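Long-range contact in putative calcium binding protein (Streptomyces coelicolor, PDB 3AKB), which binds calcium ions through EF-hand loops and is thought to take part in calcium-mediated regulation in this bacterium: residues D90-H101 / E151-F162. The protein carries 2 engineered substitutions. Residues are numbered along the deposited sequence; the frame is centred on the assembly and turned at random.
Engineered in segment 90-101: Met95 (natural residue Ile). With CA (calcium ion), chain I.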
# COMPACT_ATOMS: atom_id res chain seq x y z
N ASP A 90 -5.20 -13.14 0.56
CA ASP A 90 -4.16 -13.40 1.56
C ASP A 90 -2.80 -13.61 0.90
O ASP A 90 -1.78 -13.14 1.42
CB ASP A 90 -4.51 -14.64 2.40
CG ASP A 90 -5.48 -14.34 3.52
OD1 ASP A 90 -6.18 -13.31 3.47
OD2 ASP A 90 -5.53 -15.18 4.46
N ARG A 91 -2.78 -14.33 -0.21
CA ARG A 91 -1.52 -14.54 -0.94
C ARG A 91 -0.97 -13.20 -1.46
O ARG A 91 0.23 -12.93 -1.36
CB ARG A 91 -1.72 -15.54 -2.08
CG ARG A 91 -1.49 -17.01 -1.68
CD ARG A 91 -0.92 -17.78 -2.86
NE ARG A 91 -1.99 -18.37 -3.64
CZ ARG A 91 -1.86 -18.90 -4.85
NH1 ARG A 91 -0.69 -18.93 -5.48
NH2 ARG A 91 -2.93 -19.39 -5.44
N PHE A 92 -1.85 -12.36 -1.98
CA PHE A 92 -1.40 -11.05 -2.43
C PHE A 92 -0.87 -10.22 -1.26
O PHE A 92 0.20 -9.62 -1.36
CB PHE A 92 -2.49 -10.28 -3.17
CG PHE A 92 -2.02 -8.94 -3.69
CD1 PHE A 92 -1.04 -8.85 -4.67
CD2 PHE A 92 -2.57 -7.77 -3.20
CE1 PHE A 92 -0.62 -7.60 -5.15
CE2 PHE A 92 -2.15 -6.51 -3.69
CZ PHE A 92 -1.16 -6.44 -4.66
N ALA A 93 -1.61 -10.21 -0.15
CA ALA A 93 -1.17 -9.50 1.06
C ALA A 93 0.19 -9.98 1.55
O ALA A 93 0.99 -9.17 2.04
CB ALA A 93 -2.20 -9.61 2.16
N GLU A 94 0.47 -11.28 1.44
CA GLU A 94 1.79 -11.78 1.74
C GLU A 94 2.88 -11.20 0.83
O GLU A 94 4.01 -10.99 1.30
CB GLU A 94 1.86 -13.32 1.75
CG GLU A 94 1.11 -13.96 2.91
CD GLU A 94 1.54 -13.45 4.29
OE1 GLU A 94 2.76 -13.29 4.53
OE2 GLU A 94 0.65 -13.20 5.14
N MET A 95 2.57 -10.96 -0.44
CA MET A 95 3.56 -10.33 -1.35
C MET A 95 3.83 -8.89 -0.91
O MET A 95 4.92 -8.36 -1.17
CB MET A 95 3.08 -10.39 -2.81
CG MET A 95 2.94 -11.81 -3.33
SD MET A 95 4.50 -12.54 -3.88
CE MET A 95 4.87 -11.79 -5.46
N ALA A 96 2.86 -8.29 -0.23
CA ALA A 96 3.01 -6.92 0.34
C ALA A 96 3.65 -6.85 1.71
O ALA A 96 3.98 -5.75 2.19
CB ALA A 96 1.67 -6.22 0.41
N ARG A 97 3.79 -8.00 2.38
CA ARG A 97 4.26 -7.97 3.75
C ARG A 97 5.64 -7.30 3.90
O ARG A 97 5.83 -6.53 4.82
CB ARG A 97 4.29 -9.39 4.36
CG ARG A 97 4.47 -9.35 5.85
CD ARG A 97 4.54 -10.74 6.48
NE ARG A 97 3.20 -11.33 6.56
CZ ARG A 97 2.35 -11.17 7.56
NH1 ARG A 97 2.65 -10.40 8.59
NH2 ARG A 97 1.18 -11.79 7.52
N PRO A 98 6.61 -7.58 3.00
CA PRO A 98 7.90 -6.86 3.17
C PRO A 98 7.75 -5.34 3.11
O PRO A 98 8.35 -4.62 3.93
CB PRO A 98 8.75 -7.39 2.01
CG PRO A 98 8.16 -8.79 1.82
CD PRO A 98 6.69 -8.59 1.93
N PHE A 99 6.93 -4.85 2.17
CA PHE A 99 6.64 -3.42 2.11
C PHE A 99 5.98 -2.92 3.40
O PHE A 99 6.39 -1.91 3.98
CB PHE A 99 5.74 -3.08 0.92
CG PHE A 99 5.32 -1.62 0.86
CD1 PHE A 99 6.24 -0.65 0.49
CD2 PHE A 99 4.02 -1.24 1.19
CE1 PHE A 99 5.87 0.71 0.44
CE2 PHE A 99 3.64 0.11 1.13
CZ PHE A 99 4.56 1.07 0.76
N LEU A 100 4.95 -3.63 3.84
CA LEU A 100 4.22 -3.19 5.03
C LEU A 100 5.08 -3.24 6.30
O LEU A 100 5.03 -2.35 7.14
CB LEU A 100 2.92 -3.99 5.18
CG LEU A 100 1.91 -3.83 4.03
CD1 LEU A 100 0.79 -4.86 4.17
CD2 LEU A 100 1.33 -2.43 3.98
N HIS A 101 5.92 -4.27 6.41
CA HIS A 101 6.85 -4.35 7.53
C HIS A 101 7.83 -3.18 7.53
O HIS A 101 8.09 -2.55 8.57
CB HIS A 101 7.61 -5.67 7.46
CG HIS A 101 8.45 -5.95 8.66
ND1 HIS A 101 9.80 -5.68 8.75
CD2 HIS A 101 8.10 -6.49 9.85
CE1 HIS A 101 10.24 -6.04 9.95
NE2 HIS A 101 9.23 -6.55 10.63
N GLU A 151 1.53 -4.76 12.63
CA GLU A 151 1.53 -5.57 11.41
C GLU A 151 0.32 -6.51 11.36
O GLU A 151 -0.22 -6.75 10.28
CB GLU A 151 2.83 -6.38 11.32
CG GLU A 151 3.04 -7.12 9.97
CD GLU A 151 4.49 -7.52 9.77
OE1 GLU A 151 5.37 -6.85 10.32
OE2 GLU A 151 4.75 -8.51 9.07
N THR A 152 -0.09 -7.05 12.51
CA THR A 152 -1.23 -7.99 12.54
C THR A 152 -2.55 -7.28 12.27
O THR A 152 -3.57 -7.92 11.96
CB THR A 152 -1.29 -8.80 13.86
OG1 THR A 152 -1.44 -7.90 14.95
CG2 THR A 152 -0.02 -9.62 14.03
N GLU A 153 -2.53 -5.95 12.36
CA GLU A 153 -3.70 -5.14 11.98
C GLU A 153 -3.64 -4.75 10.51
O GLU A 153 -4.63 -4.91 9.78
CB GLU A 153 -3.85 -3.91 12.91
CG GLU A 153 -4.29 -4.33 14.35
CD GLU A 153 -4.15 -3.26 15.42
OE1 GLU A 153 -3.25 -2.41 15.31
OE2 GLU A 153 -4.93 -3.26 16.41
N ILE A 154 -2.48 -4.27 10.03
CA ILE A 154 -2.42 -3.77 8.66
C ILE A 154 -2.40 -4.84 7.57
O ILE A 154 -2.92 -4.60 6.49
CB ILE A 154 -1.32 -2.71 8.44
CG1 ILE A 154 0.10 -3.28 8.53
CG2 ILE A 154 -1.46 -1.56 9.43
CD1 ILE A 154 1.17 -2.26 8.10
N VAL A 155 -1.79 -6.00 7.82
CA VAL A 155 -1.72 -6.96 6.73
C VAL A 155 -3.10 -7.50 6.33
O VAL A 155 -3.45 -7.45 5.16
CB VAL A 155 -0.64 -8.06 6.96
CG1 VAL A 155 -0.62 -9.06 5.81
CG2 VAL A 155 0.74 -7.41 7.09
N PRO A 156 -3.92 -7.96 7.31
CA PRO A 156 -5.29 -8.35 6.90
C PRO A 156 -6.16 -7.19 6.40
O PRO A 156 -7.01 -7.38 5.53
CB PRO A 156 -5.88 -8.95 8.18
CG PRO A 156 -5.09 -8.42 9.27
CD PRO A 156 -3.69 -8.21 8.74
N ALA A 157 -5.95 -5.97 6.91
CA ALA A 157 -6.69 -4.81 6.36
C ALA A 157 -6.32 -4.56 4.89
O ALA A 157 -7.18 -4.22 4.07
CB ALA A 157 -6.43 -3.57 7.17
N PHE A 158 -5.05 -4.75 4.57
CA PHE A 158 -4.58 -4.58 3.20
C PHE A 158 -5.24 -5.66 2.33
O PHE A 158 -5.79 -5.33 1.27
CB PHE A 158 -3.05 -4.68 3.20
CG PHE A 158 -2.42 -4.58 1.83
CD1 PHE A 158 -1.85 -3.38 1.41
CD2 PHE A 158 -2.35 -5.70 0.98
CE1 PHE A 158 -1.28 -3.28 0.14
CE2 PHE A 158 -1.76 -5.61 -0.28
CZ PHE A 158 -1.22 -4.40 -0.69
N ALA A 159 -5.24 -6.90 2.81
CA ALA A 159 -5.88 -8.04 2.12
C ALA A 159 -7.37 -7.75 1.85
O ALA A 159 -7.88 -8.01 0.75
CB ALA A 159 -5.73 -9.31 2.93
N ARG A 160 -8.06 -7.23 2.86
CA ARG A 160 -9.48 -6.89 2.74
C ARG A 160 -9.73 -5.72 1.78
O ARG A 160 -10.65 -5.77 0.94
CB ARG A 160 -10.07 -6.54 4.11
CG ARG A 160 -10.34 -7.73 5.03
CD ARG A 160 -10.86 -7.27 6.40
NE ARG A 160 -9.87 -6.46 7.11
CZ ARG A 160 -9.88 -6.24 8.43
NH1 ARG A 160 -10.84 -6.76 9.19
NH2 ARG A 160 -8.94 -5.50 8.99
N TYR A 161 -8.94 -4.65 1.89
CA TYR A 161 -9.13 -3.49 1.02
C TYR A 161 -9.00 -3.87 -0.46
O TYR A 161 -9.77 -3.36 -1.29
CB TYR A 161 -8.16 -2.35 1.37
CG TYR A 161 -8.27 -1.17 0.43
CD1 TYR A 161 -9.36 -0.31 0.48
CD2 TYR A 161 -7.29 -0.93 -0.53
CE1 TYR A 161 -9.46 0.77 -0.42
CE2 TYR A 161 -7.38 0.16 -1.41
CZ TYR A 161 -8.47 0.98 -1.35
OH TYR A 161 -8.55 2.04 -2.23
N PHE A 162 -8.06 -4.76 -0.79
CA PHE A 162 -7.88 -5.18 -2.19
C PHE A 162 -8.76 -6.38 -2.63
O PHE A 162 -8.61 -6.95 -3.74
CB PHE A 162 -6.38 -5.31 -2.55
CG PHE A 162 -5.67 -3.98 -2.62
CD1 PHE A 162 -5.98 -3.08 -3.64
CD2 PHE A 162 -4.76 -3.58 -1.64
CE1 PHE A 162 -5.35 -1.82 -3.71
CE2 PHE A 162 -4.12 -2.34 -1.71
CZ PHE A 162 -4.43 -1.45 -2.74
CA CA I . -3.78 -1.68 17.86
O HOH W 1 -2.18 -3.16 18.46
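Phe158 fits as a knob into the hole formed by Phe92, Ala93, Ala96 and Leu100 of helix 89-107. Its CG stands anti to the backbone N (chi1 178°), which carries the ring across to Ala96, whose CB makes a CH-pi contact over one face, 3.9 Å from the centroid. The Phe92 ring is turned nearly parallel to it but slid aside, Phe92 CE2 coming 3.5 Å from Phe158 CE2, with little overlap. Val155 is a second knob, its CG2 meeting Leu100 CD1 at 3.9 Å, and small residues let the backbones close in where Ala93 CB touches Ala159 CB (3.6 Å). The pairing joins the entering helix of the third EF-hand to the exiting helix of the fourth, as in paired EF-hand domains; Glu153 of the latter holds calcium through both carboxylate oxygens. Polar contacts line one flank. Arg97 NH1 donates to Glu151 OE2 (2.9 Å), on the anti side of the carboxylate, while NE and NH2 grip Glu94 side-on; three in-plane bonds thus fix the guanidinium, and Val155 CG1 covers one face. A methionine in place of Arg97 would probably leave Glu94 and Glu151 without their shared positive mate. Outside this pair, Leu56 of helix 44-64 packs against Phe92 and Ala96.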